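Local coordinates for high-affinity zinc uptake system protein znuA (Streptococcus suis, PDB 3MFQ) that binds a zinc ion between its two halves and probably delivers metal to an uptake transporter as the solute-binding protein TroA, at residues S14-M19 against V79-N84; S114-A119 against E139-Q144. All coordinates share one frame; numbering follows the deposited sequence.

Interaction 1: S14-M19 against V79-N84; sequences SFLNDM and VAVSKN
M19 carries its CG opposite the backbone N (chi1 -175°) and stays extended through chi2, then bends at chi3 (56°), which brings the terminal methyl CE to V81. On V81, chi1 of -66° sets CG1 opposite the carbonyl carbon, and the two side chains pass each other in opposite directions, with M19 CE 3.9 Å from V81 CG1. L16, one helical turn before M19, reaches the other branch of the same valine: L16 CD2 lies 4.4 Å from V81 CG2, a looser approach. The forked valine is therefore shared, one methyl to each helix residue. The backbones themselves stay well apart, with 9.0 Å between L16 CA and V81 CA, so side chains alone bridge the gap. A flexible, unbranched methionine suits the longer reach from the helix, while the compact valine is the second residue of the type I turn A80 to K83, which begins at the last residue of strand 79-80. Other apolar groups join in: A115 and L60 touch V81, and A119 touches M19. L16 leans on H62 as well, whose backbone O accepts a hydrogen bond from S82 OG and so ties the turn to the end of the neighbouring strand. All three touching residues are buried, but the shared surface is small, 93 Å². With no polar pair between the segments, the contact is dispersive and hydrophobic, and little in it dictates direction.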
# COMPACT_ATOMS: atom_id res chain seq x y z
N SER A 14 4.96 -5.48 6.17
CA SER A 14 4.35 -5.08 7.43
C SER A 14 2.83 -5.12 7.34
O SER A 14 2.14 -5.26 8.35
CB SER A 14 4.81 -3.68 7.82
OG SER A 14 4.57 -2.77 6.76
N PHE A 15 2.30 -4.98 6.13
CA PHE A 15 0.87 -5.06 5.92
C PHE A 15 0.37 -6.39 6.44
O PHE A 15 -0.49 -6.45 7.31
CB PHE A 15 0.53 -4.98 4.43
CG PHE A 15 0.77 -3.65 3.83
CD1 PHE A 15 -0.14 -2.62 4.00
CD2 PHE A 15 1.91 -3.41 3.09
CE1 PHE A 15 0.09 -1.39 3.44
CE2 PHE A 15 2.14 -2.18 2.53
CZ PHE A 15 1.23 -1.17 2.71
N LEU A 16 0.92 -7.45 5.88
CA LEU A 16 0.51 -8.79 6.25
C LEU A 16 0.82 -9.01 7.72
O LEU A 16 -0.03 -9.53 8.46
CB LEU A 16 1.19 -9.81 5.34
CG LEU A 16 1.02 -9.43 3.87
CD1 LEU A 16 1.57 -10.51 2.94
CD2 LEU A 16 -0.44 -9.15 3.55
N ASN A 17 2.00 -8.58 8.16
CA ASN A 17 2.38 -8.67 9.57
C ASN A 17 1.26 -8.21 10.51
O ASN A 17 1.01 -8.84 11.54
CB ASN A 17 3.64 -7.86 9.86
CG ASN A 17 4.19 -8.12 11.25
OD1 ASN A 17 4.45 -9.27 11.62
ND2 ASN A 17 4.38 -7.07 12.04
N ASP A 18 0.60 -7.12 10.16
CA ASP A 18 -0.52 -6.61 10.95
C ASP A 18 -1.74 -7.52 10.80
O ASP A 18 -2.31 -7.98 11.79
CB ASP A 18 -0.88 -5.20 10.51
CG ASP A 18 -2.09 -4.65 11.24
OD1 ASP A 18 -2.24 -4.92 12.44
OD2 ASP A 18 -2.89 -3.93 10.60
N MET A 19 -2.13 -7.76 9.55
CA MET A 19 -3.30 -8.58 9.25
C MET A 19 -3.32 -9.86 10.09
O MET A 19 -4.26 -10.10 10.84
CB MET A 19 -3.33 -8.92 7.76
CG MET A 19 -4.57 -9.69 7.31
SD MET A 19 -4.68 -9.87 5.51
CE MET A 19 -3.12 -10.66 5.16
N VAL A 79 1.23 -18.30 -0.48
CA VAL A 79 -0.13 -18.02 -0.90
C VAL A 79 -0.36 -16.52 -1.01
O VAL A 79 -0.23 -15.79 -0.02
CB VAL A 79 -1.15 -18.58 0.11
CG1 VAL A 79 -2.55 -18.07 -0.21
CG2 VAL A 79 -1.11 -20.10 0.11
N ALA A 80 -0.69 -16.06 -2.20
CA ALA A 80 -1.00 -14.65 -2.41
C ALA A 80 -2.39 -14.36 -1.87
O ALA A 80 -3.35 -15.05 -2.22
CB ALA A 80 -0.91 -14.30 -3.88
N VAL A 81 -2.49 -13.36 -1.01
CA VAL A 81 -3.77 -13.01 -0.41
C VAL A 81 -4.71 -12.42 -1.46
O VAL A 81 -5.87 -12.14 -1.17
CB VAL A 81 -3.60 -12.01 0.73
CG1 VAL A 81 -2.85 -12.66 1.88
CG2 VAL A 81 -2.86 -10.78 0.25
N SER A 82 -4.20 -12.25 -2.67
CA SER A 82 -4.97 -11.69 -3.77
C SER A 82 -5.36 -12.77 -4.77
O SER A 82 -5.63 -12.48 -5.94
CB SER A 82 -4.17 -10.60 -4.47
OG SER A 82 -2.99 -11.14 -5.05
N LYS A 83 -5.37 -14.02 -4.33
CA LYS A 83 -5.64 -15.13 -5.23
C LYS A 83 -7.08 -15.14 -5.73
O LYS A 83 -7.38 -15.70 -6.78
CB LYS A 83 -5.31 -16.46 -4.54
CG LYS A 83 -5.86 -16.59 -3.14
CD LYS A 83 -5.61 -17.98 -2.59
CE LYS A 83 -6.34 -19.03 -3.41
NZ LYS A 83 -6.23 -20.38 -2.78
N ASN A 84 -7.97 -14.50 -4.98
CA ASN A 84 -9.39 -14.50 -5.32
C ASN A 84 -9.82 -13.34 -6.21
O ASN A 84 -10.91 -13.36 -6.78
CB ASN A 84 -10.26 -14.51 -4.06
CG ASN A 84 -10.66 -15.91 -3.65
OD1 ASN A 84 -9.98 -16.89 -3.98
ND2 ASN A 84 -11.76 -16.02 -2.93

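Interaction 2: S114-A119 against E139-Q144; sequences SAVAVA and EKYQAQ
Between V116 and Y141 the contact is apolar. V116 CG2 meets the tyrosine ring at its edge, near its plane, 3.8 Å from Y141 CE2. The ring is brought there by a chi1 of -172°, with CG opposite the backbone N; it also touches F266 and I267 of helix 266-281. A branched valine, short and rigid, suits this buried position, and the broad tyrosine ring spans from one helix neighbour to another.

The second kind of contact is van der Waals packing against an amide. Q142 starts off to one side but bends at chi2 (-71°), so that the end of the glutamine lies against V116. A long, polar side chain is apt at this partly exposed position, and small A117 lies at the margin of this approach.

The axes of segments 114-119 and 139-144 run nearly antiparallel, at 172°, and approach to 10.6 Å, with V116 CA and Q142 CA the nearest such pair at 7.7 Å. V116 also touches T138 and L145 of the same partner helix, and M19 and L23 on helix 14-24. This is antiparallel helix-helix packing, and helix 131-156 matches the long helix that spans the two lobes in the zinc-binding proteins of this family.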
# COMPACT_ATOMS: atom_id res chain seq x y z
N SER A 114 -11.10 -8.64 0.98
CA SER A 114 -10.95 -9.89 0.25
C SER A 114 -9.68 -10.60 0.70
O SER A 114 -9.71 -11.78 1.05
CB SER A 114 -10.91 -9.64 -1.25
OG SER A 114 -10.74 -10.85 -1.97
N ALA A 115 -8.57 -9.87 0.69
CA ALA A 115 -7.29 -10.40 1.13
C ALA A 115 -7.40 -10.97 2.55
O ALA A 115 -6.93 -12.08 2.82
CB ALA A 115 -6.22 -9.32 1.08
N VAL A 116 -8.02 -10.19 3.43
CA VAL A 116 -8.25 -10.61 4.81
C VAL A 116 -8.91 -11.98 4.85
O VAL A 116 -8.59 -12.80 5.71
CB VAL A 116 -9.15 -9.60 5.55
CG1 VAL A 116 -9.74 -10.23 6.80
CG2 VAL A 116 -8.36 -8.34 5.88
N ALA A 117 -9.84 -12.22 3.93
CA ALA A 117 -10.57 -13.48 3.88
C ALA A 117 -9.65 -14.65 3.56
O ALA A 117 -9.68 -15.67 4.24
CB ALA A 117 -11.70 -13.39 2.86
N VAL A 118 -8.84 -14.49 2.52
CA VAL A 118 -7.88 -15.52 2.14
C VAL A 118 -6.95 -15.84 3.30
O VAL A 118 -6.71 -17.00 3.62
CB VAL A 118 -7.03 -15.08 0.92
CG1 VAL A 118 -5.98 -16.13 0.61
CG2 VAL A 118 -7.93 -14.84 -0.28
N ALA A 119 -6.43 -14.79 3.94
CA ALA A 119 -5.54 -14.94 5.08
C ALA A 119 -6.22 -15.71 6.20
O ALA A 119 -5.62 -16.59 6.82
CB ALA A 119 -5.08 -13.58 5.58
N GLU A 139 -14.26 -11.83 11.59
CA GLU A 139 -15.50 -11.07 11.49
C GLU A 139 -15.37 -9.70 12.15
O GLU A 139 -15.86 -8.70 11.62
CB GLU A 139 -16.67 -11.84 12.09
CG GLU A 139 -17.00 -13.12 11.36
CD GLU A 139 -18.39 -13.63 11.69
OE1 GLU A 139 -19.14 -12.90 12.39
OE2 GLU A 139 -18.74 -14.74 11.25
N LYS A 140 -14.71 -9.66 13.30
CA LYS A 140 -14.52 -8.41 14.02
C LYS A 140 -13.65 -7.42 13.25
O LYS A 140 -13.86 -6.21 13.31
CB LYS A 140 -13.91 -8.66 15.40
CG LYS A 140 -13.63 -7.39 16.19
CD LYS A 140 -12.93 -7.69 17.50
CE LYS A 140 -12.59 -6.41 18.25
NZ LYS A 140 -11.96 -6.69 19.57
N TYR A 141 -12.68 -7.94 12.51
CA TYR A 141 -11.80 -7.08 11.72
C TYR A 141 -12.45 -6.67 10.41
O TYR A 141 -12.25 -5.55 9.92
CB TYR A 141 -10.45 -7.75 11.47
CG TYR A 141 -9.42 -6.84 10.83
CD1 TYR A 141 -9.05 -5.64 11.43
CD2 TYR A 141 -8.80 -7.18 9.63
CE1 TYR A 141 -8.11 -4.80 10.86
CE2 TYR A 141 -7.86 -6.35 9.05
CZ TYR A 141 -7.52 -5.16 9.66
OH TYR A 141 -6.59 -4.34 9.08
N GLN A 142 -13.24 -7.56 9.83
CA GLN A 142 -14.00 -7.23 8.63
C GLN A 142 -14.91 -6.04 8.91
O GLN A 142 -14.97 -5.09 8.13
CB GLN A 142 -14.83 -8.42 8.16
CG GLN A 142 -14.02 -9.57 7.57
CD GLN A 142 -13.43 -9.24 6.21
OE1 GLN A 142 -12.94 -10.13 5.51
NE2 GLN A 142 -13.46 -7.97 5.83
N ALA A 143 -15.60 -6.10 10.05
CA ALA A 143 -16.49 -5.03 10.46
C ALA A 143 -15.73 -3.75 10.71
O ALA A 143 -16.22 -2.66 10.43
CB ALA A 143 -17.27 -5.44 11.69
N GLN A 144 -14.52 -3.87 11.26
CA GLN A 144 -13.68 -2.71 11.52
C GLN A 144 -13.26 -2.07 10.21
O GLN A 144 -13.13 -0.85 10.12
CB GLN A 144 -12.45 -3.10 12.33
CG GLN A 144 -12.75 -3.44 13.78
CD GLN A 144 -11.51 -3.82 14.55
OE1 GLN A 144 -11.56 -4.04 15.76
NE2 GLN A 144 -10.38 -3.90 13.86

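How the interactions relate
From the N terminus, helix 14-24 follows the first strand of the parallel sheet, and interaction 1 closes a loop of 59 residues when the turn after edge strand 79-80 comes back to it. Interaction 2 opens only later, on helix 109-123, and closes a shorter loop of 19 residues with helix 131-156. The two are in series, neither nested nor crossed. In space they adjoin, their centres about 11 Å apart: M19 CE is 3.5 Å from A119 CB, and V81 O is 3.6 Å from A115 CB. Helix 109-123 thus packs on one side against the sheet-edge turn and helix 14-24 and on another against the long helix 131-156.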